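Local coordinates for 165aa long hypothetical protein (Pyrococcus horikoshii, PDB 2DC4) that is of unknown function but belongs to the CYTH family, and so probably binds or processes a triphosphate-bearing compound within its antiparallel beta-barrel, at residues K157-I160 and E161-N164; E85-R89 and L90-V94. One frame throughout, in Å; residues are numbered along the deposited sequence.

Interaction 1 (K157-I160 and E161-N164); sequences KLYI and ELIN
E161 reaches back over the start of its own short helix to take the backbone N-H of L158. The bond from L158 N to E161 OE1 is 3.0 Å long and almost straight (171°), and it meets the anti side of the carboxylate, 20° out of its plane. With CG anti to the carbonyl carbon (chi1 -55°) and the chain extended beyond it, E161 runs toward the N-terminal end of the helix, where OE1 also lies 3.7 Å from L158 CG. L158 is the N-cap of helix 159-162 and E161 the third residue after it, so this is one half of a capping box; leucine has no side-chain acceptor to supply the other. The backbone carbonyl of L158 accepts from E161 N. L162 fills the next position round the turn. Its CG sits 3.3 Å from L158 O, its CD2 is 3.7 Å from K157 CB, and its CD1 approaches the Y159 ring obliquely, 3.9 Å from Y159 CD2. The Y159 hydroxyl is hydrogen-bonded to D125 and N115, on strands 121-128 and 110-117, and its ring makes a cation-pi contact with K6. I160 extends CD1 to within 3.8 Å of I163 CD1, both side chains also resting on V98 of strand 94-107. At the exposed edge a water joins K157 NZ to E161 O, while K157 NZ and E161 OE1 stay 6.7 Å apart.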
ATOM      1  N   LYS A 157     -10.678  -7.836  24.170  1.00 24.48           N
ATOM      2  CA  LYS A 157     -10.734  -6.625  23.363  1.00 23.81           C
ATOM      3  C   LYS A 157      -9.494  -6.336  22.526  1.00 22.22           C
ATOM      4  O   LYS A 157      -8.368  -6.630  22.925  1.00 21.30           O
ATOM      5  CB  LYS A 157     -11.030  -5.416  24.251  1.00 24.52           C
ATOM      6  CG  LYS A 157     -12.419  -5.419  24.875  1.00 27.81           C
ATOM      7  CD  LYS A 157     -12.655  -4.143  25.674  1.00 29.07           C
ATOM      8  CE  LYS A 157     -14.091  -4.048  26.163  1.00 30.99           C
ATOM      9  NZ  LYS A 157     -14.346  -2.764  26.880  1.00 33.10           N
ATOM     10  N   LEU A 158      -9.723  -5.751  21.354  1.00 21.33           N
ATOM     11  CA  LEU A 158      -8.640  -5.382  20.450  1.00 21.19           C
ATOM     12  C   LEU A 158      -8.024  -4.088  20.969  1.00 20.61           C
ATOM     13  O   LEU A 158      -8.671  -3.336  21.690  1.00 20.90           O
ATOM     14  CB  LEU A 158      -9.195  -5.156  19.044  1.00 22.59           C
ATOM     15  CG  LEU A 158     -10.023  -6.306  18.471  1.00 23.61           C
ATOM     16  CD1 LEU A 158     -10.654  -5.877  17.151  1.00 29.11           C
ATOM     17  CD2 LEU A 158      -9.135  -7.527  18.282  1.00 27.80           C
ATOM     18  N   TYR A 159      -6.777  -3.821  20.599  1.00 19.75           N
ATOM     19  CA  TYR A 159      -6.113  -2.611  21.050  1.00 20.37           C
ATOM     20  C   TYR A 159      -6.854  -1.344  20.652  1.00 20.20           C
ATOM     21  O   TYR A 159      -6.883  -0.379  21.410  1.00 20.25           O
ATOM     22  CB  TYR A 159      -4.676  -2.570  20.521  1.00 21.82           C
ATOM     23  CG  TYR A 159      -3.766  -3.541  21.233  1.00 21.13           C
ATOM     24  CD1 TYR A 159      -2.956  -4.425  20.521  1.00 22.90           C
ATOM     25  CD2 TYR A 159      -3.736  -3.595  22.627  1.00 23.29           C
ATOM     26  CE1 TYR A 159      -2.140  -5.351  21.189  1.00 22.92           C
ATOM     27  CE2 TYR A 159      -2.929  -4.507  23.297  1.00 22.65           C
ATOM     28  CZ  TYR A 159      -2.137  -5.383  22.573  1.00 21.99           C
ATOM     29  OH  TYR A 159      -1.362  -6.306  23.245  1.00 23.03           O
ATOM     30  N   ILE A 160      -7.459  -1.343  19.468  1.00 20.09           N
ATOM     31  CA  ILE A 160      -8.186  -0.162  19.022  1.00 22.04           C
ATOM     32  C   ILE A 160      -9.432   0.067  19.895  1.00 24.56           C
ATOM     33  O   ILE A 160      -9.928   1.189  20.003  1.00 23.36           O
ATOM     34  CB  ILE A 160      -8.552  -0.275  17.505  1.00 21.54           C
ATOM     35  CG1 ILE A 160      -9.177   1.034  17.010  1.00 21.36           C
ATOM     36  CG2 ILE A 160      -9.484  -1.458  17.271  1.00 21.35           C
ATOM     37  CD1 ILE A 160      -8.278   2.257  17.176  1.00 22.82           C
ATOM     38  N   GLU A 161      -9.915  -0.992  20.545  1.00 24.66           N
ATOM     39  CA  GLU A 161     -11.079  -0.881  21.432  1.00 27.93           C
ATOM     40  C   GLU A 161     -10.641  -0.557  22.869  1.00 27.96           C
ATOM     41  O   GLU A 161     -11.431  -0.056  23.670  1.00 30.53           O
ATOM     42  CB  GLU A 161     -11.879  -2.192  21.449  1.00 28.34           C
ATOM     43  CG  GLU A 161     -12.333  -2.705  20.084  1.00 32.19           C
ATOM     44  CD  GLU A 161     -13.102  -4.022  20.169  1.00 34.75           C
ATOM     45  OE1 GLU A 161     -12.594  -4.990  20.785  1.00 31.59           O
ATOM     46  OE2 GLU A 161     -14.220  -4.092  19.610  1.00 37.56           O
ATOM     47  N   LEU A 162      -9.383  -0.844  23.189  1.00 27.27           N
ATOM     48  CA  LEU A 162      -8.848  -0.617  24.530  1.00 27.12           C
ATOM     49  C   LEU A 162      -8.348   0.790  24.835  1.00 27.80           C
ATOM     50  O   LEU A 162      -8.401   1.228  25.982  1.00 28.18           O
ATOM     51  CB  LEU A 162      -7.718  -1.611  24.814  1.00 25.50           C
ATOM     52  CG  LEU A 162      -8.143  -3.072  24.965  1.00 26.67           C
ATOM     53  CD1 LEU A 162      -6.949  -3.991  24.769  1.00 24.55           C
ATOM     54  CD2 LEU A 162      -8.778  -3.273  26.336  1.00 27.74           C
ATOM     55  N   ILE A 163      -7.856   1.495  23.822  1.00 27.89           N
ATOM     56  CA  ILE A 163      -7.343   2.839  24.045  1.00 28.36           C
ATOM     57  C   ILE A 163      -8.446   3.798  24.483  1.00 30.73           C
ATOM     58  O   ILE A 163      -9.535   3.825  23.908  1.00 30.91           O
ATOM     59  CB  ILE A 163      -6.649   3.390  22.784  1.00 28.77           C
ATOM     60  CG1 ILE A 163      -7.613   3.359  21.599  1.00 27.77           C
ATOM     61  CG2 ILE A 163      -5.396   2.567  22.489  1.00 27.63           C
ATOM     62  CD1 ILE A 163      -7.064   4.030  20.350  1.00 28.47           C
ATOM     63  N   ASN A 164      -8.150   4.576  25.518  1.00 33.39           N
ATOM     64  CA  ASN A 164      -9.098   5.532  26.070  1.00 35.82           C
ATOM     65  C   ASN A 164      -9.144   6.812  25.244  1.00 37.89           C
ATOM     66  O   ASN A 164      -8.305   6.952  24.329  1.00 40.03           O
ATOM     67  CB  ASN A 164      -8.713   5.857  27.518  1.00 35.28           C
ATOM     68  CG  ASN A 164      -9.707   6.782  28.195  1.00 36.20           C
ATOM     69  OD1 ASN A 164     -10.902   6.494  28.246  1.00 37.88           O
ATOM     70  ND2 ASN A 164      -9.215   7.897  28.727  1.00 34.71           N
TER
HETATM   71  O   HOH W   1     -12.407  -0.979  26.551  1.00 60.56           O

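Interaction 2 (E85-R89 and L90-V94); sequences ELFKR and LGFKV
L90 folds back against L86 and F87 at the C-terminal end of helix 80-89. The tight part is here: L90 CG lies 3.2 Å from L86 O, and L90 CD1 is 3.9 Å from L86 CG and a little farther from F87 CD1. Beside it, the F92 ring turns one edge toward the backbone, CD2 lying 3.4 Å from F87 O near the ring plane, and that same CD2 approaches the F87 ring obliquely, 4.0 Å from F87 CD1. F87 also packs on F36 and L44, and L90 on L38 of the second subunit. Cutting L90 back to an alanine is likely to open a gap beside L86 and F87 and to leave L38 of the second subunit without this packing partner. The outer side is looser. K88, extended beyond CG, has a single side-chain contact across the turn, CE on V94 CG2 at 3.7 Å, and a water donates to both K88 O and F92 O. Facing the second subunit, R89 NE holds E85 OE2 at 2.9 Å in the guanidinium plane, and Y71 of that subunit bonds the same oxygen. The chain turns at G91, whose positive phi (103°) would press a CB against the preceding carbonyl. F92 N bonds F87 O at 2.9 Å and G91 N bonds K88 O at 3.0 Å; with the F87-F92 apolar contact spanning the turn, these make a Schellman motif, the classic C-terminal helix stop.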
ATOM      1  N   GLU A  85      -3.267   8.916   3.644  1.00 18.14           N
ATOM      2  CA  GLU A  85      -3.975   9.860   2.782  1.00 19.61           C
ATOM      3  C   GLU A  85      -4.873   9.094   1.811  1.00 18.88           C
ATOM      4  O   GLU A  85      -6.028   9.460   1.590  1.00 21.17           O
ATOM      5  CB  GLU A  85      -2.981  10.712   1.990  1.00 20.21           C
ATOM      6  CG  GLU A  85      -3.647  11.768   1.125  1.00 24.59           C
ATOM      7  CD  GLU A  85      -2.682  12.450   0.190  1.00 28.61           C
ATOM      8  OE1 GLU A  85      -1.539  12.735   0.606  1.00 28.97           O
ATOM      9  OE2 GLU A  85      -3.074  12.715  -0.966  1.00 31.68           O
ATOM     10  N   LEU A  86      -4.335   8.027   1.229  1.00 18.15           N
ATOM     11  CA  LEU A  86      -5.091   7.211   0.288  1.00 18.59           C
ATOM     12  C   LEU A  86      -6.403   6.687   0.858  1.00 18.99           C
ATOM     13  O   LEU A  86      -7.454   6.831   0.238  1.00 20.05           O
ATOM     14  CB  LEU A  86      -4.249   6.022  -0.180  1.00 19.23           C
ATOM     15  CG  LEU A  86      -4.978   4.980  -1.033  1.00 20.76           C
ATOM     16  CD1 LEU A  86      -5.363   5.600  -2.365  1.00 21.27           C
ATOM     17  CD2 LEU A  86      -4.075   3.772  -1.258  1.00 21.29           C
ATOM     18  N   PHE A  87      -6.358   6.068   2.033  1.00 18.14           N
ATOM     19  CA  PHE A  87      -7.588   5.533   2.594  1.00 18.45           C
ATOM     20  C   PHE A  87      -8.599   6.622   2.919  1.00 19.26           C
ATOM     21  O   PHE A  87      -9.803   6.412   2.780  1.00 21.19           O
ATOM     22  CB  PHE A  87      -7.270   4.651   3.803  1.00 17.88           C
ATOM     23  CG  PHE A  87      -6.568   3.381   3.426  1.00 17.65           C
ATOM     24  CD1 PHE A  87      -7.131   2.528   2.480  1.00 18.90           C
ATOM     25  CD2 PHE A  87      -5.327   3.049   3.973  1.00 19.28           C
ATOM     26  CE1 PHE A  87      -6.478   1.371   2.079  1.00 18.34           C
ATOM     27  CE2 PHE A  87      -4.664   1.889   3.577  1.00 21.33           C
ATOM     28  CZ  PHE A  87      -5.242   1.051   2.627  1.00 19.65           C
ATOM     29  N   LYS A  88      -8.115   7.789   3.323  1.00 21.19           N
ATOM     30  CA  LYS A  88      -9.023   8.894   3.604  1.00 23.31           C
ATOM     31  C   LYS A  88      -9.679   9.328   2.295  1.00 25.21           C
ATOM     32  O   LYS A  88     -10.884   9.565   2.248  1.00 25.97           O
ATOM     33  CB  LYS A  88      -8.276  10.080   4.207  1.00 25.05           C
ATOM     34  CG  LYS A  88      -7.818   9.882   5.640  1.00 25.37           C
ATOM     35  CD  LYS A  88      -7.084  11.122   6.125  1.00 25.62           C
ATOM     36  CE  LYS A  88      -6.612  10.982   7.554  1.00 28.42           C
ATOM     37  NZ  LYS A  88      -5.826  12.183   7.961  1.00 29.13           N
ATOM     38  N   ARG A  89      -8.887   9.435   1.231  1.00 25.20           N
ATOM     39  CA  ARG A  89      -9.432   9.849  -0.061  1.00 27.48           C
ATOM     40  C   ARG A  89     -10.367   8.811  -0.668  1.00 27.37           C
ATOM     41  O   ARG A  89     -11.190   9.137  -1.525  1.00 28.16           O
ATOM     42  CB  ARG A  89      -8.303  10.190  -1.036  1.00 27.42           C
ATOM     43  CG  ARG A  89      -7.572  11.473  -0.655  1.00 29.27           C
ATOM     44  CD  ARG A  89      -6.618  11.950  -1.740  1.00 30.47           C
ATOM     45  NE  ARG A  89      -5.915  13.166  -1.337  1.00 31.78           N
ATOM     46  CZ  ARG A  89      -6.499  14.349  -1.169  1.00 34.61           C
ATOM     47  NH1 ARG A  89      -7.803  14.488  -1.372  1.00 36.88           N
ATOM     48  NH2 ARG A  89      -5.780  15.397  -0.791  1.00 36.23           N
ATOM     49  N   LEU A  90     -10.250   7.565  -0.218  1.00 26.93           N
ATOM     50  CA  LEU A  90     -11.109   6.498  -0.713  1.00 25.74           C
ATOM     51  C   LEU A  90     -12.423   6.472   0.065  1.00 26.79           C
ATOM     52  O   LEU A  90     -13.305   5.667  -0.223  1.00 28.12           O
ATOM     53  CB  LEU A  90     -10.404   5.140  -0.605  1.00 25.91           C
ATOM     54  CG  LEU A  90      -9.228   4.932  -1.563  1.00 24.61           C
ATOM     55  CD1 LEU A  90      -8.581   3.578  -1.318  1.00 25.51           C
ATOM     56  CD2 LEU A  90      -9.731   5.032  -3.000  1.00 28.01           C
ATOM     57  N   GLY A  91     -12.542   7.347   1.057  1.00 27.04           N
ATOM     58  CA  GLY A  91     -13.769   7.416   1.834  1.00 27.37           C
ATOM     59  C   GLY A  91     -13.747   6.779   3.210  1.00 28.10           C
ATOM     60  O   GLY A  91     -14.746   6.824   3.932  1.00 29.37           O
ATOM     61  N   PHE A  92     -12.623   6.182   3.585  1.00 26.59           N
ATOM     62  CA  PHE A  92     -12.520   5.550   4.893  1.00 26.06           C
ATOM     63  C   PHE A  92     -12.276   6.592   5.978  1.00 25.34           C
ATOM     64  O   PHE A  92     -11.580   7.583   5.758  1.00 26.18           O
ATOM     65  CB  PHE A  92     -11.396   4.511   4.884  1.00 25.39           C
ATOM     66  CG  PHE A  92     -11.663   3.345   3.979  1.00 25.03           C
ATOM     67  CD1 PHE A  92     -12.582   2.364   4.341  1.00 25.68           C
ATOM     68  CD2 PHE A  92     -11.020   3.241   2.749  1.00 26.03           C
ATOM     69  CE1 PHE A  92     -12.856   1.298   3.488  1.00 27.34           C
ATOM     70  CE2 PHE A  92     -11.288   2.182   1.893  1.00 25.18           C
ATOM     71  CZ  PHE A  92     -12.206   1.206   2.261  1.00 26.79           C
ATOM     72  N   LYS A  93     -12.859   6.362   7.148  1.00 27.47           N
ATOM     73  CA  LYS A  93     -12.722   7.282   8.272  1.00 27.76           C
ATOM     74  C   LYS A  93     -11.740   6.742   9.304  1.00 27.47           C
ATOM     75  O   LYS A  93     -11.708   5.540   9.571  1.00 27.52           O
ATOM     76  CB  LYS A  93     -14.085   7.495   8.939  1.00 31.21           C
ATOM     77  CG  LYS A  93     -15.172   8.027   8.014  1.00 34.01           C
ATOM     78  CD  LYS A  93     -14.945   9.486   7.656  1.00 37.72           C
ATOM     79  CE  LYS A  93     -16.121  10.044   6.865  1.00 40.28           C
ATOM     80  NZ  LYS A  93     -15.986  11.504   6.603  1.00 43.28           N
ATOM     81  N   VAL A  94     -10.937   7.632   9.881  1.00 26.38           N
ATOM     82  CA  VAL A  94      -9.976   7.226  10.898  1.00 26.83           C
ATOM     83  C   VAL A  94     -10.735   6.808  12.152  1.00 28.41           C
ATOM     84  O   VAL A  94     -11.531   7.573  12.703  1.00 28.36           O
ATOM     85  CB  VAL A  94      -8.994   8.363  11.258  1.00 26.76           C
ATOM     86  CG1 VAL A  94      -8.115   7.934  12.428  1.00 23.75           C
ATOM     87  CG2 VAL A  94      -8.127   8.702  10.056  1.00 27.78           C
TER
HETATM   88  O   HOH W   2     -12.368   9.833   4.368  1.00 33.57           O

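Interactions 1 and 2 finish opposite ends of two different helices: 157-164 starts one with a carboxylate bonded to backbone N-H, whereas 85-94 stops the other with backbone bonds around a glycine. Both are linked to strand 94-107, the first through side chains lying on it, the second by leading into it. Interaction 1 is largely a surface contact, yet it sits nearer the chain's centre and buries one tyrosine, whose hydroxyl bonds residues of two barrel strands. Interaction 2 lies farther out but is partly buried, with aromatic and leucine packing and a salt bridge beside the second subunit, which does not touch interaction 1. Their centres are 21 Å apart, without direct contact.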